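Local coordinates for protein angiotensin-converting enzyme (Anopheles gambiae, PDB 6S1Y) that probably cleaves dipeptides from the carboxyl ends of peptides, as a zinc metallopeptidase of the angiotensin-converting enzyme family, at residues K84-K89 with V373-G378; Y368-V373 with M545-S550; Q158-T163 with G250-Q255. All blocks are in the same frame, centred on the assembly; numbering follows the deposited sequence.

Contact 1: K84-K89 with V373-G378; sequences KRRIKK and VEFRGG
F375 pushes its ring against one side of helix 81-90, where R85, R86 and K89 receive it closely with the aliphatic parts of their chains. K89 brings CD to the edge of the ring, close to its plane, at 3.5 Å from F375 CE1. R86, one turn before K89, sets its CG 3.5 Å from F375 CZ, its guanidinium plane turned 70° from the ring. R85 passes on the other side of the ring plane from R86, its CG 4.0 Å from F375 CE1, meeting the ring obliquely; with CG anti to the backbone N (chi1 -162°), the extended chain can pass CE1 and CZ on its way to a more distant polar partner. Long basic residues suit such a place because their methylenes pack on a buried phenyl group while their charged ends reach beyond it. K89 does this by bending at its outer torsions: CE comes to 3.4 Å from the carbonyl oxygen of E374, and NZ goes on to the hydroxyl of S550, while R85 NH2 takes the backbone oxygen of the same serine.

In contrast to the buried ring, the E374 side is polar and lies among partly exposed residues, with no salt bridge across it. E374 CB meets K89 CB at 4.0 Å, and the chain folds back at chi2 (-83°), leaving OE1 beside R86 CB. R86 NE lies 4.2 Å from E374 OE1, too far for a salt bridge, and the arginine is instead paired with E23. Since E23 and E374 bring like charges close together, the nearby arginine probably eases their repulsion.

The contact lies at the surface: helix 81-90 packs on the loop joining helices 349-368 and 381-395, helix 12-42 borders the R86 side, and the chain following helix 536-547 borders the R85 and K89 side, where S550 also pairs through its backbone with F375.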
loop_
_atom_site.group_PDB
_atom_site.type_symbol
_atom_site.label_atom_id
_atom_site.label_comp_id
_atom_site.label_asym_id
_atom_site.label_seq_id
_atom_site.Cartn_x
_atom_site.Cartn_y
_atom_site.Cartn_z
ATOM N N LYS A 84 22.381 -2.403 21.969
ATOM C CA LYS A 84 22.527 -1.091 21.352
ATOM C C LYS A 84 21.307 -0.756 20.509
ATOM O O LYS A 84 20.870 0.399 20.451
ATOM C CB LYS A 84 23.782 -1.046 20.476
ATOM C CG LYS A 84 25.109 -1.146 21.206
ATOM C CD LYS A 84 26.264 -0.835 20.249
ATOM C CE LYS A 84 27.584 -1.425 20.728
ATOM N NZ LYS A 84 28.767 -0.868 20.005
ATOM N N ARG A 85 20.748 -1.763 19.839
ATOM C CA ARG A 85 19.644 -1.534 18.914
ATOM C C ARG A 85 18.348 -1.265 19.660
ATOM O O ARG A 85 17.519 -0.470 19.207
ATOM C CB ARG A 85 19.499 -2.741 17.995
ATOM C CG ARG A 85 18.712 -2.498 16.735
ATOM C CD ARG A 85 18.670 -3.767 15.881
ATOM N NE ARG A 85 17.667 -3.673 14.833
ATOM C CZ ARG A 85 17.829 -3.013 13.691
ATOM N NH1 ARG A 85 18.965 -2.385 13.446
ATOM N NH2 ARG A 85 16.845 -2.979 12.800
ATOM N N ARG A 86 18.147 -1.926 20.801
ATOM C CA ARG A 86 16.951 -1.678 21.596
ATOM C C ARG A 86 16.943 -0.263 22.142
ATOM O O ARG A 86 15.876 0.352 22.239
ATOM C CB ARG A 86 16.866 -2.690 22.734
ATOM C CG ARG A 86 16.456 -4.089 22.291
ATOM C CD ARG A 86 16.888 -5.161 23.300
ATOM N NE ARG A 86 16.179 -5.056 24.571
ATOM C CZ ARG A 86 16.550 -5.669 25.693
ATOM N NH1 ARG A 86 17.634 -6.436 25.711
ATOM N NH2 ARG A 86 15.839 -5.509 26.802
ATOM N N ILE A 87 18.113 0.270 22.481
ATOM C CA ILE A 87 18.185 1.610 23.047
ATOM C C ILE A 87 17.972 2.664 21.968
ATOM O O ILE A 87 17.341 3.698 22.214
ATOM C CB ILE A 87 19.532 1.813 23.766
ATOM C CG1 ILE A 87 19.588 0.971 25.043
ATOM C CG2 ILE A 87 19.749 3.289 24.090
ATOM C CD1 ILE A 87 20.966 0.438 25.348
ATOM N N LYS A 88 18.507 2.434 20.763
ATOM C CA LYS A 88 18.339 3.398 19.679
ATOM C C LYS A 88 16.880 3.504 19.245
ATOM O O LYS A 88 16.366 4.610 19.045
ATOM C CB LYS A 88 19.222 3.003 18.493
ATOM C CG LYS A 88 19.177 3.976 17.308
ATOM C CD LYS A 88 19.959 3.441 16.094
ATOM C CE LYS A 88 19.188 2.349 15.342
ATOM N NZ LYS A 88 20.042 1.178 14.967
ATOM N N LYS A 89 16.194 2.368 19.100
ATOM C CA LYS A 89 14.814 2.399 18.624
ATOM C C LYS A 89 13.864 2.937 19.680
ATOM O O LYS A 89 12.865 3.583 19.345
ATOM C CB LYS A 89 14.387 1.002 18.172
ATOM C CG LYS A 89 15.197 0.526 16.964
ATOM C CD LYS A 89 14.832 -0.873 16.517
ATOM C CE LYS A 89 13.804 -0.857 15.410
ATOM N NZ LYS A 89 14.432 -0.681 14.059
ATOM N N VAL A 373 8.714 -4.375 22.497
ATOM C CA VAL A 373 7.785 -3.517 21.768
ATOM C C VAL A 373 8.481 -2.799 20.613
ATOM O O VAL A 373 7.922 -2.688 19.520
ATOM C CB VAL A 373 7.114 -2.513 22.727
ATOM C CG1 VAL A 373 8.164 -1.644 23.452
ATOM C CG2 VAL A 373 6.122 -1.656 21.960
ATOM N N GLU A 374 9.703 -2.307 20.828
ATOM C CA GLU A 374 10.384 -1.539 19.794
ATOM C C GLU A 374 10.928 -2.403 18.657
ATOM O O GLU A 374 11.457 -1.851 17.685
ATOM C CB GLU A 374 11.517 -0.711 20.419
ATOM C CG GLU A 374 12.727 -1.505 20.894
ATOM C CD GLU A 374 12.553 -2.114 22.283
ATOM O OE1 GLU A 374 13.559 -2.213 23.017
ATOM O OE2 GLU A 374 11.423 -2.505 22.636
ATOM N N PHE A 375 10.835 -3.728 18.751
ATOM C CA PHE A 375 11.128 -4.604 17.625
ATOM C C PHE A 375 9.859 -5.141 16.970
ATOM O O PHE A 375 9.951 -5.900 15.995
ATOM C CB PHE A 375 12.000 -5.788 18.058
ATOM C CG PHE A 375 13.434 -5.432 18.351
ATOM C CD1 PHE A 375 13.947 -4.178 18.055
ATOM C CD2 PHE A 375 14.280 -6.370 18.919
ATOM C CE1 PHE A 375 15.284 -3.872 18.323
ATOM C CE2 PHE A 375 15.611 -6.064 19.201
ATOM C CZ PHE A 375 16.111 -4.826 18.898
ATOM N N ARG A 376 8.687 -4.771 17.480
ATOM C CA ARG A 376 7.425 -5.247 16.919
ATOM C C ARG A 376 7.021 -4.353 15.743
ATOM O O ARG A 376 6.085 -3.554 15.806
ATOM C CB ARG A 376 6.356 -5.305 18.009
ATOM C CG ARG A 376 6.620 -6.402 19.025
ATOM C CD ARG A 376 5.663 -6.383 20.192
ATOM N NE ARG A 376 4.348 -6.905 19.863
ATOM C CZ ARG A 376 3.421 -7.209 20.766
ATOM N NH1 ARG A 376 3.691 -7.048 22.056
ATOM N NH2 ARG A 376 2.224 -7.675 20.381
ATOM N N GLY A 377 7.787 -4.502 14.659
ATOM C CA GLY A 377 7.511 -3.874 13.381
ATOM C C GLY A 377 8.188 -4.653 12.268
ATOM O O GLY A 377 8.892 -5.639 12.505
ATOM N N GLY A 378 7.982 -4.187 11.033
ATOM C CA GLY A 378 8.651 -4.796 9.896
ATOM C C GLY A 378 10.153 -4.558 9.905
ATOM O O GLY A 378 10.660 -3.643 10.541
#

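Contact 2: Y368-V373 with M545-S550; sequences YQHQPV and MLALGS
Q371 and H370 both bring their side-chain ends to the carbonyl oxygen of A547, but they meet it in different ways. The amide of Q371 donates through NE2 to A547 O at 2.9 Å. The bond is somewhat bent, with an N-H...O angle of 145°, and the oxygen lies out of the amide plane, so the approach is oblique. A chain bent at chi2 (-98°) swings the amide across to this carbonyl. The imidazole of H370 makes a looser approach, with CE1 3.7 Å from A547 O, while its side chain also reaches the methyl of A547. One face of this imidazole rests on CG of Q371, so the two side chains brace each other at the exposed border of the contact.

A type I beta turn from Y368 to Q371, closed by Q371 N to Y368 O, presents these groups just after the zinc-binding helix 349-368. Facing it are the last part of helix 536-547 and the chain following it; a glutamine, with its flexible chain and amide NH2, is well suited to reach a backbone oxygen there.

Y368 enters deeper, its ring edge directed at L546 O. Y368 CB lies 3.7 Å from that oxygen, and Y368 CD2 is 3.6 Å from G549 CA. G549 has positive phi, a backbone bend that glycine adopts easily, and its bare CA packs closely against the Y368 side chain. Beyond the ring, Y368 OH bonds to H384 NE2, next to the zinc ligand E385, while L546 and M545 pack against helix 381-395.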
loop_
_atom_site.group_PDB
_atom_site.type_symbol
_atom_site.label_atom_id
_atom_site.label_comp_id
_atom_site.label_asym_id
_atom_site.label_seq_id
_atom_site.Cartn_x
_atom_site.Cartn_y
_atom_site.Cartn_z
ATOM N N TYR A 368 5.778 -11.768 15.323
ATOM C CA TYR A 368 6.789 -11.073 16.111
ATOM C C TYR A 368 6.255 -10.518 17.434
ATOM O O TYR A 368 6.967 -9.772 18.110
ATOM C CB TYR A 368 7.463 -9.964 15.278
ATOM C CG TYR A 368 6.622 -8.792 14.769
ATOM C CD1 TYR A 368 5.792 -8.060 15.616
ATOM C CD2 TYR A 368 6.726 -8.368 13.439
ATOM C CE1 TYR A 368 5.052 -6.966 15.141
ATOM C CE2 TYR A 368 5.992 -7.285 12.958
ATOM C CZ TYR A 368 5.168 -6.580 13.811
ATOM O OH TYR A 368 4.455 -5.501 13.331
ATOM N N GLN A 369 5.045 -10.901 17.840
ATOM C CA GLN A 369 4.464 -10.346 19.058
ATOM C C GLN A 369 5.203 -10.770 20.324
ATOM O O GLN A 369 4.999 -10.143 21.369
ATOM C CB GLN A 369 2.995 -10.733 19.168
ATOM C CG GLN A 369 2.710 -12.207 19.316
ATOM C CD GLN A 369 1.230 -12.464 19.527
ATOM O OE1 GLN A 369 0.454 -11.528 19.725
ATOM N NE2 GLN A 369 0.830 -13.723 19.483
ATOM N N HIS A 370 6.061 -11.791 20.254
ATOM C CA HIS A 370 6.896 -12.174 21.385
ATOM C C HIS A 370 8.108 -11.270 21.560
ATOM O O HIS A 370 8.842 -11.430 22.538
ATOM C CB HIS A 370 7.391 -13.611 21.207
ATOM C CG HIS A 370 8.367 -13.755 20.085
ATOM N ND1 HIS A 370 7.979 -14.072 18.798
ATOM C CD2 HIS A 370 9.711 -13.568 20.042
ATOM C CE1 HIS A 370 9.049 -14.105 18.017
ATOM N NE2 HIS A 370 10.111 -13.798 18.746
ATOM N N GLN A 371 8.359 -10.356 20.634
ATOM C CA GLN A 371 9.526 -9.492 20.730
ATOM C C GLN A 371 9.251 -8.310 21.656
ATOM O O GLN A 371 8.100 -8.015 21.979
ATOM C CB GLN A 371 9.920 -8.977 19.346
ATOM C CG GLN A 371 10.322 -10.060 18.345
ATOM C CD GLN A 371 11.833 -10.250 18.222
ATOM O OE1 GLN A 371 12.621 -9.517 18.803
ATOM N NE2 GLN A 371 12.233 -11.245 17.448
ATOM N N PRO A 372 10.294 -7.618 22.104
ATOM C CA PRO A 372 10.080 -6.343 22.793
ATOM C C PRO A 372 9.389 -5.344 21.874
ATOM O O PRO A 372 9.472 -5.428 20.644
ATOM C CB PRO A 372 11.493 -5.883 23.164
ATOM C CG PRO A 372 12.406 -6.699 22.316
ATOM C CD PRO A 372 11.715 -7.990 22.038
ATOM N N VAL A 373 8.714 -4.375 22.497
ATOM C CA VAL A 373 7.785 -3.517 21.768
ATOM C C VAL A 373 8.481 -2.799 20.613
ATOM O O VAL A 373 7.922 -2.688 19.520
ATOM C CB VAL A 373 7.114 -2.513 22.727
ATOM C CG1 VAL A 373 8.164 -1.644 23.452
ATOM C CG2 VAL A 373 6.122 -1.656 21.960
ATOM N N MET A 545 11.742 -15.416 8.908
ATOM C CA MET A 545 12.013 -14.019 8.583
ATOM C C MET A 545 11.098 -13.094 9.378
ATOM O O MET A 545 11.558 -12.136 10.003
ATOM C CB MET A 545 11.856 -13.783 7.080
ATOM C CG MET A 545 12.123 -12.341 6.655
ATOM S SD MET A 545 12.200 -12.140 4.845
ATOM C CE MET A 545 10.478 -12.197 4.390
ATOM N N LEU A 546 9.800 -13.387 9.391
ATOM C CA LEU A 546 8.845 -12.514 10.056
ATOM C C LEU A 546 9.018 -12.508 11.566
ATOM O O LEU A 546 8.758 -11.483 12.201
ATOM C CB LEU A 546 7.422 -12.940 9.703
ATOM C CG LEU A 546 7.127 -13.047 8.207
ATOM C CD1 LEU A 546 5.647 -13.331 7.992
ATOM C CD2 LEU A 546 7.553 -11.793 7.480
ATOM N N ALA A 547 9.433 -13.631 12.164
ATOM C CA ALA A 547 9.608 -13.672 13.615
ATOM C C ALA A 547 10.668 -12.683 14.070
ATOM O O ALA A 547 10.637 -12.243 15.222
ATOM C CB ALA A 547 9.971 -15.086 14.078
ATOM N N LEU A 548 11.592 -12.302 13.178
ATOM C CA LEU A 548 12.611 -11.331 13.543
ATOM C C LEU A 548 12.037 -9.958 13.858
ATOM O O LEU A 548 12.685 -9.180 14.571
ATOM C CB LEU A 548 13.630 -11.183 12.415
ATOM C CG LEU A 548 14.480 -12.414 12.103
ATOM C CD1 LEU A 548 15.307 -12.116 10.863
ATOM C CD2 LEU A 548 15.368 -12.783 13.289
ATOM N N GLY A 549 10.850 -9.636 13.352
ATOM C CA GLY A 549 10.374 -8.270 13.464
ATOM C C GLY A 549 11.433 -7.313 12.975
ATOM O O GLY A 549 12.002 -7.459 11.880
ATOM N N SER A 550 11.734 -6.335 13.811
ATOM C CA SER A 550 12.696 -5.288 13.513
ATOM C C SER A 550 14.029 -5.513 14.217
ATOM O O SER A 550 14.871 -4.611 14.243
ATOM C CB SER A 550 12.097 -3.938 13.923
ATOM O OG SER A 550 12.909 -2.876 13.479
#

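Contact 3: Q158-T163 with G250-Q255; sequences QWYNAT and GNLWAQ. With KSN ((2~{S})-2-[[(4~{S})-4-azanyl-5-oxidanyl-5-oxidanylidene-pentanoyl]amino]pentanedioic acid), chain H.
L252 lays its CD1 methyl over one face of the W159 indole, 3.8 Å from the centroid of the five-membered ring and only 13° off the ring normal, a well-centred CH-pi contact. A branched leucine suits the place, since its second methyl, CD2, packs near W159 CB and Y160 CE1 while CD1 keeps to the indole. W159 CG stands anti to the backbone N (chi1 174°), which carries the ring out from helix 149-163 toward the loop. Beside it, Y160 directs its hydroxyl at the backbone: Y160 OH lies 3.0 Å from L252 O, with that oxygen near the plane of the phenol ring. The same OH is 3.6 Å from W253 CD1. The two indoles meet obliquely, their five-membered rings nearly perpendicular.

In the next shell, the hydroxyl of T163 bonds to W159 O and lies against the face of the indole opposite L252. Both indole N-H groups, W159 NE1 and W253 NE1, donate to the carbonyl of A484, so one backbone oxygen draws the two tryptophans together. On the loop, N251 OD1 accepts from the backbone N of W253 and of Q255, which approach from opposite faces of its carboxamide. The W253 bond makes an Asx turn, within a type I beta turn from N251 to A254.

This fixed turn leads straight to Q255, whose chain, extended beyond CG, delivers NE2 to O19 of the bound gamma-glutamyl ligand at 3.0 Å and 162°. K485 holds Q255 OE1, and the ligand is also bonded to K485, Y494 and Y497. This set of glutamine, lysine and tyrosine is consistent with the S2' carboxylate site known in angiotensin-converting enzymes.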
loop_
_atom_site.group_PDB
_atom_site.type_symbol
_atom_site.label_atom_id
_atom_site.label_comp_id
_atom_site.label_asym_id
_atom_site.label_seq_id
_atom_site.Cartn_x
_atom_site.Cartn_y
_atom_site.Cartn_z
ATOM N N GLN A 158 -16.147 15.615 -8.773
ATOM C CA GLN A 158 -16.744 15.667 -7.442
ATOM C C GLN A 158 -15.759 15.216 -6.375
ATOM O O GLN A 158 -15.564 15.897 -5.360
ATOM C CB GLN A 158 -17.987 14.786 -7.401
ATOM C CG GLN A 158 -19.148 15.342 -8.203
ATOM C CD GLN A 158 -19.835 16.482 -7.500
ATOM O OE1 GLN A 158 -20.078 16.431 -6.279
ATOM N NE2 GLN A 158 -20.166 17.518 -8.253
ATOM N N TRP A 159 -15.128 14.060 -6.585
ATOM C CA TRP A 159 -14.260 13.501 -5.557
ATOM C C TRP A 159 -13.108 14.445 -5.232
ATOM O O TRP A 159 -12.860 14.761 -4.060
ATOM C CB TRP A 159 -13.713 12.136 -5.991
ATOM C CG TRP A 159 -12.709 11.625 -4.994
ATOM C CD1 TRP A 159 -11.348 11.627 -5.112
ATOM C CD2 TRP A 159 -12.993 11.084 -3.693
ATOM N NE1 TRP A 159 -10.766 11.121 -3.971
ATOM C CE2 TRP A 159 -11.756 10.770 -3.093
ATOM C CE3 TRP A 159 -14.179 10.823 -2.987
ATOM C CZ2 TRP A 159 -11.670 10.211 -1.823
ATOM C CZ3 TRP A 159 -14.092 10.276 -1.732
ATOM C CH2 TRP A 159 -12.845 9.985 -1.153
ATOM N N TYR A 160 -12.374 14.880 -6.260
ATOM C CA TYR A 160 -11.180 15.691 -6.060
ATOM C C TYR A 160 -11.535 17.081 -5.537
ATOM O O TYR A 160 -10.803 17.640 -4.717
ATOM C CB TYR A 160 -10.390 15.785 -7.379
ATOM C CG TYR A 160 -9.493 14.597 -7.669
ATOM C CD1 TYR A 160 -10.018 13.389 -8.192
ATOM C CD2 TYR A 160 -8.139 14.642 -7.374
ATOM C CE1 TYR A 160 -9.195 12.268 -8.413
ATOM C CE2 TYR A 160 -7.307 13.527 -7.597
ATOM C CZ TYR A 160 -7.833 12.365 -8.129
ATOM O OH TYR A 160 -6.989 11.319 -8.358
ATOM N N ASN A 161 -12.644 17.664 -5.996
ATOM C CA ASN A 161 -13.028 18.978 -5.481
ATOM C C ASN A 161 -13.368 18.906 -3.988
ATOM O O ASN A 161 -13.168 19.877 -3.262
ATOM C CB ASN A 161 -14.204 19.565 -6.282
ATOM C CG ASN A 161 -13.752 20.278 -7.583
ATOM O OD1 ASN A 161 -12.753 19.883 -8.220
ATOM N ND2 ASN A 161 -14.484 21.324 -7.985
ATOM N N ALA A 162 -13.836 17.759 -3.504
ATOM C CA ALA A 162 -14.261 17.623 -2.121
ATOM C C ALA A 162 -13.148 17.180 -1.174
ATOM O O ALA A 162 -13.184 17.549 0.013
ATOM C CB ALA A 162 -15.421 16.618 -2.035
ATOM N N THR A 163 -12.164 16.408 -1.642
ATOM C CA THR A 163 -11.165 15.854 -0.743
ATOM C C THR A 163 -9.797 16.495 -0.909
ATOM O O THR A 163 -8.885 16.165 -0.141
ATOM C CB THR A 163 -11.038 14.321 -0.916
ATOM O OG1 THR A 163 -10.625 13.980 -2.254
ATOM C CG2 THR A 163 -12.358 13.652 -0.605
ATOM N N GLY A 250 -10.400 2.826 -14.380
ATOM C CA GLY A 250 -11.093 1.939 -13.473
ATOM C C GLY A 250 -10.851 2.202 -12.012
ATOM O O GLY A 250 -11.312 1.422 -11.179
ATOM N N ASN A 251 -10.193 3.321 -11.689
ATOM C CA ASN A 251 -9.651 3.584 -10.358
ATOM C C ASN A 251 -9.449 5.093 -10.231
ATOM O O ASN A 251 -8.900 5.712 -11.136
ATOM C CB ASN A 251 -8.333 2.824 -10.174
ATOM C CG ASN A 251 -7.654 3.148 -8.873
ATOM O OD1 ASN A 251 -7.012 4.197 -8.736
ATOM N ND2 ASN A 251 -7.777 2.250 -7.895
ATOM N N LEU A 252 -9.903 5.681 -9.114
ATOM C CA LEU A 252 -9.925 7.132 -8.985
ATOM C C LEU A 252 -8.533 7.757 -9.083
ATOM O O LEU A 252 -8.404 8.922 -9.479
ATOM C CB LEU A 252 -10.550 7.539 -7.650
ATOM C CG LEU A 252 -12.024 7.938 -7.656
ATOM C CD1 LEU A 252 -12.505 8.158 -6.243
ATOM C CD2 LEU A 252 -12.221 9.195 -8.484
ATOM N N TRP A 253 -7.490 7.030 -8.700
ATOM C CA TRP A 253 -6.129 7.521 -8.747
ATOM C C TRP A 253 -5.329 6.924 -9.897
ATOM O O TRP A 253 -4.161 7.273 -10.073
ATOM C CB TRP A 253 -5.462 7.226 -7.404
ATOM C CG TRP A 253 -6.348 7.659 -6.278
ATOM C CD1 TRP A 253 -6.397 8.893 -5.716
ATOM C CD2 TRP A 253 -7.338 6.864 -5.604
ATOM N NE1 TRP A 253 -7.343 8.926 -4.718
ATOM C CE2 TRP A 253 -7.950 7.694 -4.644
ATOM C CE3 TRP A 253 -7.751 5.526 -5.707
ATOM C CZ2 TRP A 253 -8.935 7.232 -3.784
ATOM C CZ3 TRP A 253 -8.756 5.070 -4.861
ATOM C CH2 TRP A 253 -9.335 5.923 -3.905
ATOM N N ALA A 254 -5.934 6.032 -10.683
ATOM C CA ALA A 254 -5.248 5.306 -11.758
ATOM C C ALA A 254 -4.039 4.550 -11.242
ATOM O O ALA A 254 -3.058 4.362 -11.977
ATOM C CB ALA A 254 -4.832 6.254 -12.885
ATOM N N GLN A 255 -4.084 4.110 -9.984
ATOM C CA GLN A 255 -2.912 3.460 -9.409
ATOM C C GLN A 255 -2.799 2.002 -9.828
ATOM O O GLN A 255 -1.696 1.463 -9.896
ATOM C CB GLN A 255 -2.948 3.572 -7.885
ATOM C CG GLN A 255 -4.035 2.778 -7.190
ATOM C CD GLN A 255 -4.073 3.097 -5.699
ATOM O OE1 GLN A 255 -4.281 4.258 -5.318
ATOM N NE2 GLN A 255 -3.788 2.107 -4.858
HETATM C C10 KSN H . -2.757 2.444 7.393
HETATM C C13 KSN H . -2.429 -0.913 4.195
HETATM C C17 KSN H . -3.683 1.512 -1.749
HETATM C C02 KSN H . -3.063 0.144 -1.440
HETATM C C03 KSN H . -2.857 -0.177 0.048
HETATM C C04 KSN H . -3.691 0.608 1.047
HETATM C C05 KSN H . -4.625 -0.242 1.947
HETATM C C07 KSN H . -3.361 0.322 4.128
HETATM C C08 KSN H . -3.679 0.922 5.491
HETATM C C09 KSN H . -2.451 1.558 6.170
HETATM N N01 KSN H . -1.761 0.014 -2.103
HETATM N N06 KSN H . -4.475 -0.309 3.407
HETATM O O11 KSN H . -3.931 2.899 7.560
HETATM O O12 KSN H . -1.845 2.744 8.238
HETATM O O14 KSN H . -2.953 -2.045 4.390
HETATM O O15 KSN H . -1.198 -0.827 4.023
HETATM O O16 KSN H . -5.548 -0.815 1.447
HETATM O O18 KSN H . -4.941 1.596 -1.763
HETATM O O19 KSN H . -3.021 2.555 -1.997
#

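Contacts 1 and 2 are neighbours, their centres about 9 Å apart. Both use the loop between helices 349-368 and 381-395, sharing V373, and are joined through S550, which meets F375, R85 and K89. Contact 1 is a surface contact of basic chains packed round a phenyl ring; contact 2 is partly buried and relies on an amide bonded to a backbone carbonyl. Contact 3 lies on the opposite side of the chain's centre, about 37 to 38 Å away between centres. It is buried, aromatic in character, and holds a residue of the ligand pocket, whereas in contact 2 Y368 bonds H384, the residue before zinc ligand E385.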